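Local coordinates for CG4930 (Drosophila melanogaster, PDB 3ISM), which inhibits the nuclease EndoG by forming a complex with it, and may have ribonuclease inhibitor activity, at residues C[268-280]-C[310-322]. The protein carries 1 engineered substitution. Residues are numbered along the deposited sequence; the frame is centred on the assembly and turned at random.
Sequences EDQNKAAELLQEY and DFWRDKMVKMELG
Phe-311 and Leu-321 form the tight, buried side of this contact against helix 267-287. The Phe-311 ring turns its edge to Gln-270 O and Ala-274 N. Its CE1 lies 3.3 Å from Gln-270 O, near the ring plane. That carbonyl already accepts the helical bond from Ala-274 N. The ring also packs on Ala-273 CB, 3.9 Å from CE1. Its CG is anti to the backbone N (chi1 -169°), which carries the ring over to helix 267-287. Leu-260 of helix 238-261 and Val-303 of helix 290-305 also touch this ring, which thus sits where their helices meet helices 267-287 and 309-317 in the helical bundle. Further along, Leu-321 divides its methyls. CD1 meets Leu-277 CD2 at 4.0 Å, and CD2 rests 3.9 Å from Gln-278 CG. A Schellman motif with Glu-320 at positive phi closes the helix, with Leu-321 N bonded to Met-316 O.

The solvent side is looser and more polar. Lys-315 bends at chi2 and lays its chain along Ala-274, with CD 3.6 Å from CB. Its NZ then donates to exposed Asn-271 OD1 at 3.0 Å, nearly in line with the C=O (162°). Gln-270 OE1 lies 3.8 Å from Asp-310 CB, a contact without a hydrogen bond. Apolar packing joins the segments, whose helix axes lie 33° apart, and one hydrogen bond from a charged ammonium to a neutral amide oxygen ties their outer edge.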
ATOM      1  N   GLU C 268     -22.357  15.943 -48.298  1.00 36.03           N
ATOM      2  CA  GLU C 268     -22.594  16.423 -46.946  1.00 36.25           C
ATOM      3  C   GLU C 268     -23.050  15.296 -46.018  1.00 36.31           C
ATOM      4  O   GLU C 268     -22.546  15.166 -44.901  1.00 36.36           O
ATOM      5  CB  GLU C 268     -23.636  17.542 -46.971  1.00 36.31           C
ATOM      6  CG  GLU C 268     -23.894  18.187 -45.622  1.00 36.64           C
ATOM      7  CD  GLU C 268     -25.229  18.898 -45.561  1.00 37.00           C
ATOM      8  OE1 GLU C 268     -25.437  19.679 -44.611  1.00 37.36           O
ATOM      9  OE2 GLU C 268     -26.070  18.678 -46.459  1.00 37.06           O
ATOM     10  N   ASP C 269     -23.993  14.483 -46.487  1.00 36.39           N
ATOM     11  CA  ASP C 269     -24.559  13.402 -45.674  1.00 36.48           C
ATOM     12  C   ASP C 269     -23.645  12.176 -45.557  1.00 36.59           C
ATOM     13  O   ASP C 269     -23.767  11.395 -44.609  1.00 36.43           O
ATOM     14  CB  ASP C 269     -25.946  13.003 -46.187  1.00 36.41           C
ATOM     15  CG  ASP C 269     -27.010  14.037 -45.857  1.00 36.39           C
ATOM     16  OD1 ASP C 269     -26.761  15.247 -46.053  1.00 35.81           O
ATOM     17  OD2 ASP C 269     -28.100  13.636 -45.399  1.00 36.71           O
ATOM     18  N   GLN C 270     -22.740  12.016 -46.525  1.00 36.82           N
ATOM     19  CA  GLN C 270     -21.683  11.001 -46.453  1.00 36.83           C
ATOM     20  C   GLN C 270     -20.622  11.401 -45.422  1.00 36.99           C
ATOM     21  O   GLN C 270     -20.031  10.540 -44.765  1.00 37.06           O
ATOM     22  CB  GLN C 270     -21.039  10.767 -47.827  1.00 36.78           C
ATOM     23  CG  GLN C 270     -21.864   9.887 -48.777  1.00 36.56           C
ATOM     24  CD  GLN C 270     -21.135   9.585 -50.100  1.00 36.55           C
ATOM     25  OE1 GLN C 270     -19.897   9.490 -50.157  1.00 35.82           O
ATOM     26  NE2 GLN C 270     -21.916   9.424 -51.167  1.00 36.15           N
ATOM     27  N   ASN C 271     -20.387  12.709 -45.294  1.00 37.10           N
ATOM     28  CA  ASN C 271     -19.503  13.255 -44.263  1.00 37.24           C
ATOM     29  C   ASN C 271     -20.084  13.123 -42.856  1.00 37.31           C
ATOM     30  O   ASN C 271     -19.359  12.806 -41.915  1.00 37.29           O
ATOM     31  CB  ASN C 271     -19.169  14.722 -44.552  1.00 37.25           C
ATOM     32  CG  ASN C 271     -18.180  14.883 -45.689  1.00 37.59           C
ATOM     33  OD1 ASN C 271     -17.350  14.008 -45.933  1.00 37.99           O
ATOM     34  ND2 ASN C 271     -18.259  16.012 -46.388  1.00 37.52           N
ATOM     35  N   LYS C 272     -21.392  13.357 -42.731  1.00 37.37           N
ATOM     36  CA  LYS C 272     -22.104  13.268 -41.451  1.00 37.42           C
ATOM     37  C   LYS C 272     -22.256  11.833 -40.959  1.00 37.45           C
ATOM     38  O   LYS C 272     -22.337  11.590 -39.750  1.00 37.51           O
ATOM     39  CB  LYS C 272     -23.487  13.921 -41.550  1.00 37.43           C
ATOM     40  CG  LYS C 272     -23.462  15.444 -41.620  1.00 37.46           C
ATOM     41  CD  LYS C 272     -24.856  16.015 -41.828  1.00 37.53           C
ATOM     42  CE  LYS C 272     -24.809  17.522 -42.028  1.00 37.97           C
ATOM     43  NZ  LYS C 272     -26.124  18.074 -42.461  1.00 38.22           N
ATOM     44  N   ALA C 273     -22.306  10.888 -41.896  1.00 37.34           N
ATOM     45  CA  ALA C 273     -22.395   9.470 -41.556  1.00 37.27           C
ATOM     46  C   ALA C 273     -21.044   8.963 -41.064  1.00 37.15           C
ATOM     47  O   ALA C 273     -20.967   8.264 -40.049  1.00 37.22           O
ATOM     48  CB  ALA C 273     -22.875   8.656 -42.752  1.00 37.28           C
ATOM     49  N   ALA C 274     -19.987   9.337 -41.784  1.00 37.04           N
ATOM     50  CA  ALA C 274     -18.612   9.000 -41.413  1.00 36.93           C
ATOM     51  C   ALA C 274     -18.189   9.656 -40.091  1.00 36.89           C
ATOM     52  O   ALA C 274     -17.405   9.083 -39.328  1.00 36.79           O
ATOM     53  CB  ALA C 274     -17.664   9.402 -42.521  1.00 36.82           C
ATOM     54  N   GLU C 275     -18.718  10.856 -39.851  1.00 36.75           N
ATOM     55  CA  GLU C 275     -18.480  11.633 -38.638  1.00 36.71           C
ATOM     56  C   GLU C 275     -18.943  10.837 -37.421  1.00 36.51           C
ATOM     57  O   GLU C 275     -18.168  10.605 -36.486  1.00 36.58           O
ATOM     58  CB  GLU C 275     -19.275  12.939 -38.716  1.00 36.75           C
ATOM     59  CG  GLU C 275     -18.498  14.206 -38.416  1.00 37.03           C
ATOM     60  CD  GLU C 275     -19.250  15.453 -38.851  1.00 37.05           C
ATOM     61  OE1 GLU C 275     -19.862  15.427 -39.941  1.00 37.48           O
ATOM     62  OE2 GLU C 275     -19.231  16.458 -38.110  1.00 37.61           O
ATOM     63  N   LEU C 276     -20.207  10.410 -37.456  1.00 36.23           N
ATOM     64  CA  LEU C 276     -20.821   9.663 -36.358  1.00 35.90           C
ATOM     65  C   LEU C 276     -20.235   8.255 -36.199  1.00 35.71           C
ATOM     66  O   LEU C 276     -19.974   7.814 -35.078  1.00 35.62           O
ATOM     67  CB  LEU C 276     -22.346   9.600 -36.533  1.00 35.86           C
ATOM     68  CG  LEU C 276     -23.157   8.770 -35.529  1.00 35.79           C
ATOM     69  CD1 LEU C 276     -22.879   9.192 -34.096  1.00 35.54           C
ATOM     70  CD2 LEU C 276     -24.633   8.868 -35.816  1.00 35.62           C
ATOM     71  N   LEU C 277     -20.019   7.574 -37.322  1.00 35.49           N
ATOM     72  CA  LEU C 277     -19.536   6.195 -37.325  1.00 35.42           C
ATOM     73  C   LEU C 277     -18.166   6.042 -36.678  1.00 35.44           C
ATOM     74  O   LEU C 277     -17.878   5.005 -36.079  1.00 35.30           O
ATOM     75  CB  LEU C 277     -19.507   5.642 -38.754  1.00 35.47           C
ATOM     76  CG  LEU C 277     -19.279   4.140 -38.987  1.00 35.71           C
ATOM     77  CD1 LEU C 277     -20.245   3.265 -38.180  1.00 34.74           C
ATOM     78  CD2 LEU C 277     -19.369   3.817 -40.479  1.00 35.21           C
ATOM     79  N   GLN C 278     -17.331   7.074 -36.794  1.00 35.63           N
ATOM     80  CA  GLN C 278     -16.010   7.063 -36.168  1.00 35.78           C
ATOM     81  C   GLN C 278     -16.106   7.199 -34.644  1.00 35.63           C
ATOM     82  O   GLN C 278     -15.383   6.516 -33.908  1.00 35.63           O
ATOM     83  CB  GLN C 278     -15.105   8.147 -36.760  1.00 35.71           C
ATOM     84  CG  GLN C 278     -13.625   7.975 -36.400  1.00 36.23           C
ATOM     85  CD  GLN C 278     -12.716   8.981 -37.079  1.00 36.33           C
ATOM     86  OE1 GLN C 278     -13.132  10.091 -37.419  1.00 37.07           O
ATOM     87  NE2 GLN C 278     -11.456   8.599 -37.272  1.00 37.66           N
ATOM     88  N   GLU C 279     -17.008   8.064 -34.181  1.00 35.51           N
ATOM     89  CA  GLU C 279     -17.174   8.238 -32.747  0.50 35.62           C
ATOM     90  C   GLU C 279     -17.992   7.123 -32.096  1.00 35.63           C
ATOM     91  O   GLU C 279     -17.678   6.695 -30.979  1.00 35.33           O
ATOM     92  CB  GLU C 279     -17.691   9.637 -32.399  0.50 35.65           C
ATOM     93  CG  GLU C 279     -16.684  10.763 -32.704  0.50 35.68           C
ATOM     94  CD  GLU C 279     -15.223  10.345 -32.545  0.50 35.47           C
ATOM     95  OE1 GLU C 279     -14.847   9.826 -31.466  0.50 35.44           O
ATOM     96  OE2 GLU C 279     -14.448  10.549 -33.504  0.50 34.75           O
ATOM     97  N   TYR C 280     -19.006   6.622 -32.798  1.00 35.83           N
ATOM     98  CA  TYR C 280     -19.739   5.463 -32.314  1.00 35.82           C
ATOM     99  C   TYR C 280     -18.803   4.249 -32.209  1.00 36.00           C
ATOM    100  O   TYR C 280     -18.846   3.528 -31.211  1.00 36.37           O
ATOM    101  CB  TYR C 280     -20.972   5.172 -33.172  1.00 35.77           C
ATOM    102  CG  TYR C 280     -21.560   3.798 -32.956  1.00 35.63           C
ATOM    103  CD1 TYR C 280     -21.925   3.356 -31.681  1.00 35.44           C
ATOM    104  CD2 TYR C 280     -21.757   2.940 -34.026  1.00 35.49           C
ATOM    105  CE1 TYR C 280     -22.444   2.084 -31.489  1.00 35.47           C
ATOM    106  CE2 TYR C 280     -22.291   1.677 -33.843  1.00 35.38           C
ATOM    107  CZ  TYR C 280     -22.630   1.255 -32.579  1.00 35.55           C
ATOM    108  OH  TYR C 280     -23.154  -0.004 -32.415  1.00 35.94           O
ATOM    109  N   ASP C 310     -17.440   5.814 -53.042  1.00 31.42           N
ATOM    110  CA  ASP C 310     -16.779   6.953 -52.408  1.00 31.19           C
ATOM    111  C   ASP C 310     -16.803   6.800 -50.896  1.00 30.92           C
ATOM    112  O   ASP C 310     -15.800   7.068 -50.224  1.00 30.78           O
ATOM    113  CB  ASP C 310     -17.465   8.268 -52.793  1.00 31.26           C
ATOM    114  CG  ASP C 310     -17.300   8.608 -54.256  1.00 31.76           C
ATOM    115  OD1 ASP C 310     -18.303   9.023 -54.878  1.00 32.54           O
ATOM    116  OD2 ASP C 310     -16.173   8.463 -54.782  1.00 31.69           O
ATOM    117  N   PHE C 311     -17.948   6.364 -50.371  1.00 30.49           N
ATOM    118  CA  PHE C 311     -18.088   6.150 -48.941  1.00 30.29           C
ATOM    119  C   PHE C 311     -17.200   4.989 -48.505  1.00 29.95           C
ATOM    120  O   PHE C 311     -16.477   5.110 -47.521  1.00 29.69           O
ATOM    121  CB  PHE C 311     -19.548   5.911 -48.536  1.00 30.35           C
ATOM    122  CG  PHE C 311     -19.778   5.950 -47.038  1.00 30.76           C
ATOM    123  CD1 PHE C 311     -19.835   7.163 -46.358  1.00 30.16           C
ATOM    124  CD2 PHE C 311     -19.938   4.774 -46.313  1.00 31.14           C
ATOM    125  CE1 PHE C 311     -20.047   7.203 -44.982  1.00 30.21           C
ATOM    126  CE2 PHE C 311     -20.155   4.806 -44.934  1.00 31.33           C
ATOM    127  CZ  PHE C 311     -20.209   6.024 -44.268  1.00 30.34           C
ATOM    128  N   TRP C 312     -17.230   3.889 -49.260  1.00 29.51           N
ATOM    129  CA  TRP C 312     -16.435   2.710 -48.915  1.00 28.97           C
ATOM    130  C   TRP C 312     -14.939   3.031 -48.816  1.00 28.83           C
ATOM    131  O   TRP C 312     -14.323   2.812 -47.770  1.00 28.26           O
ATOM    132  CB  TRP C 312     -16.697   1.553 -49.895  1.00 28.67           C
ATOM    133  CG  TRP C 312     -15.814   0.327 -49.694  1.00 28.40           C
ATOM    134  CD1 TRP C 312     -14.983  -0.249 -50.624  1.00 28.15           C
ATOM    135  CD2 TRP C 312     -15.676  -0.460 -48.497  1.00 28.39           C
ATOM    136  NE1 TRP C 312     -14.349  -1.344 -50.082  1.00 28.06           N
ATOM    137  CE2 TRP C 312     -14.755  -1.496 -48.780  1.00 28.27           C
ATOM    138  CE3 TRP C 312     -16.245  -0.397 -47.216  1.00 28.38           C
ATOM    139  CZ2 TRP C 312     -14.389  -2.454 -47.823  1.00 27.99           C
ATOM    140  CZ3 TRP C 312     -15.871  -1.349 -46.271  1.00 28.02           C
ATOM    141  CH2 TRP C 312     -14.953  -2.360 -46.582  1.00 27.83           C
ATOM    142  N   ARG C 313     -14.381   3.584 -49.893  1.00 28.57           N
ATOM    143  CA  ARG C 313     -12.940   3.829 -49.986  1.00 28.62           C
ATOM    144  C   ARG C 313     -12.406   4.930 -49.064  1.00 28.50           C
ATOM    145  O   ARG C 313     -11.423   4.712 -48.365  1.00 28.20           O
ATOM    146  CB  ARG C 313     -12.539   4.130 -51.432  1.00 28.70           C
ATOM    147  CG  ARG C 313     -12.827   3.005 -52.414  1.00 28.70           C
ATOM    148  CD  ARG C 313     -12.089   3.236 -53.712  1.00 29.11           C
ATOM    149  NE  ARG C 313     -12.329   4.573 -54.251  1.00 29.34           N
ATOM    150  CZ  ARG C 313     -13.312   4.888 -55.092  1.00 29.72           C
ATOM    151  NH1 ARG C 313     -14.176   3.967 -55.507  1.00 29.14           N
ATOM    152  NH2 ARG C 313     -13.434   6.136 -55.520  1.00 29.77           N
ATOM    153  N   ASP C 314     -13.056   6.094 -49.062  1.00 28.72           N
ATOM    154  CA  ASP C 314     -12.555   7.286 -48.362  1.00 29.05           C
ATOM    155  C   ASP C 314     -12.979   7.350 -46.902  1.00 29.34           C
ATOM    156  O   ASP C 314     -12.375   8.071 -46.098  1.00 29.31           O
ATOM    157  CB  ASP C 314     -13.016   8.570 -49.059  1.00 29.22           C
ATOM    158  CG  ASP C 314     -12.696   8.587 -50.544  1.00 29.50           C
ATOM    159  OD1 ASP C 314     -11.792   7.841 -50.976  1.00 29.43           O
ATOM    160  OD2 ASP C 314     -13.360   9.350 -51.277  1.00 30.92           O
ATOM    161  N   LYS C 315     -14.026   6.612 -46.560  1.00 29.49           N
ATOM    162  CA  LYS C 315     -14.519   6.619 -45.188  1.00 29.96           C
ATOM    163  C   LYS C 315     -14.284   5.286 -44.478  1.00 29.85           C
ATOM    164  O   LYS C 315     -13.496   5.224 -43.538  1.00 29.93           O
ATOM    165  CB  LYS C 315     -15.999   7.043 -45.127  1.00 30.08           C
ATOM    166  CG  LYS C 315     -16.323   8.326 -45.915  1.00 30.93           C
ATOM    167  CD  LYS C 315     -15.511   9.524 -45.420  1.00 31.53           C
ATOM    168  CE  LYS C 315     -15.816  10.774 -46.226  1.00 32.47           C
ATOM    169  NZ  LYS C 315     -15.169  11.979 -45.619  1.00 33.29           N
ATOM    170  N   MET C 316     -14.946   4.227 -44.936  1.00 29.60           N
ATOM    171  CA  MET C 316     -14.882   2.933 -44.248  1.00 29.41           C
ATOM    172  C   MET C 316     -13.503   2.257 -44.284  1.00 29.45           C
ATOM    173  O   MET C 316     -13.057   1.675 -43.268  1.00 28.87           O
ATOM    174  CB  MET C 316     -15.946   1.991 -44.789  1.00 29.46           C
ATOM    175  CG  MET C 316     -17.360   2.493 -44.607  1.00 29.84           C
ATOM    176  SD  MET C 316     -18.566   1.167 -44.729  1.00 28.83           S
ATOM    177  CE  MET C 316     -18.299   0.348 -43.150  1.00 30.61           C
ATOM    178  N   VAL C 317     -12.839   2.347 -45.443  1.00 29.02           N
ATOM    179  CA  VAL C 317     -11.478   1.834 -45.608  1.00 29.12           C
ATOM    180  C   VAL C 317     -10.441   2.811 -45.039  1.00 29.39           C
ATOM    181  O   VAL C 317      -9.704   2.462 -44.113  1.00 29.29           O
ATOM    182  CB  VAL C 317     -11.145   1.521 -47.093  1.00 29.25           C
ATOM    183  CG1 VAL C 317      -9.658   1.175 -47.264  1.00 28.41           C
ATOM    184  CG2 VAL C 317     -12.019   0.387 -47.612  1.00 28.82           C
ATOM    185  N   LYS C 318     -10.412   4.030 -45.584  1.00 29.52           N
ATOM    186  CA  LYS C 318      -9.388   5.028 -45.261  1.00 30.00           C
ATOM    187  C   LYS C 318      -9.315   5.363 -43.773  1.00 30.07           C
ATOM    188  O   LYS C 318      -8.223   5.436 -43.205  1.00 29.96           O
ATOM    189  CB  LYS C 318      -9.600   6.304 -46.085  1.00 30.15           C
ATOM    190  CG  LYS C 318      -8.597   7.424 -45.802  1.00 30.74           C
ATOM    191  CD  LYS C 318      -8.564   8.444 -46.951  1.00 31.98           C
ATOM    192  CE  LYS C 318      -9.742   9.419 -46.909  1.00 31.52           C
ATOM    193  NZ  LYS C 318      -9.877  10.189 -48.182  1.00 31.34           N
ATOM    194  N   MET C 319     -10.475   5.533 -43.142  1.00 30.15           N
ATOM    195  CA  MET C 319     -10.528   5.873 -41.722  1.00 30.38           C
ATOM    196  C   MET C 319     -10.636   4.665 -40.796  1.00 30.49           C
ATOM    197  O   MET C 319     -10.898   4.823 -39.592  1.00 30.83           O
ATOM    198  CB  MET C 319     -11.660   6.849 -41.458  1.00 30.21           C
ATOM    199  CG  MET C 319     -11.586   8.085 -42.317  1.00 30.24           C
ATOM    200  SD  MET C 319     -13.128   8.988 -42.199  1.00 30.80           S
ATOM    201  CE  MET C 319     -12.571  10.644 -42.642  1.00 30.97           C
ATOM    202  N   GLU C 320     -10.436   3.470 -41.359  1.00 30.56           N
ATOM    203  CA  GLU C 320     -10.396   2.216 -40.595  1.00 30.90           C
ATOM    204  C   GLU C 320     -11.663   2.019 -39.746  1.00 30.71           C
ATOM    205  O   GLU C 320     -11.594   1.856 -38.529  1.00 30.73           O
ATOM    206  CB  GLU C 320      -9.131   2.185 -39.728  1.00 31.09           C
ATOM    207  CG  GLU C 320      -8.647   0.799 -39.301  1.00 31.96           C
ATOM    208  CD  GLU C 320      -7.465   0.871 -38.340  1.00 31.82           C
ATOM    209  OE1 GLU C 320      -6.468   1.569 -38.662  1.00 30.99           O
ATOM    210  OE2 GLU C 320      -7.536   0.224 -37.263  1.00 33.56           O
ATOM    211  N   LEU C 321     -12.823   2.043 -40.394  1.00 30.51           N
ATOM    212  CA  LEU C 321     -14.095   1.967 -39.671  1.00 30.25           C
ATOM    213  C   LEU C 321     -14.676   0.559 -39.643  1.00 30.24           C
ATOM    214  O   LEU C 321     -15.877   0.361 -39.437  1.00 30.03           O
ATOM    215  CB  LEU C 321     -15.098   2.996 -40.207  1.00 30.13           C
ATOM    216  CG  LEU C 321     -14.615   4.448 -40.039  1.00 30.30           C
ATOM    217  CD1 LEU C 321     -15.687   5.443 -40.471  1.00 29.03           C
ATOM    218  CD2 LEU C 321     -14.130   4.732 -38.594  1.00 28.81           C
ATOM    219  N   GLY C 322     -13.797  -0.419 -39.827  1.00 30.34           N
ATOM    220  CA  GLY C 322     -14.178  -1.819 -39.776  1.00 30.61           C
ATOM    221  C   GLY C 322     -14.322  -2.314 -38.357  1.00 30.78           C
ATOM    222  O   GLY C 322     -14.427  -1.506 -37.429  1.00 30.89           O
TER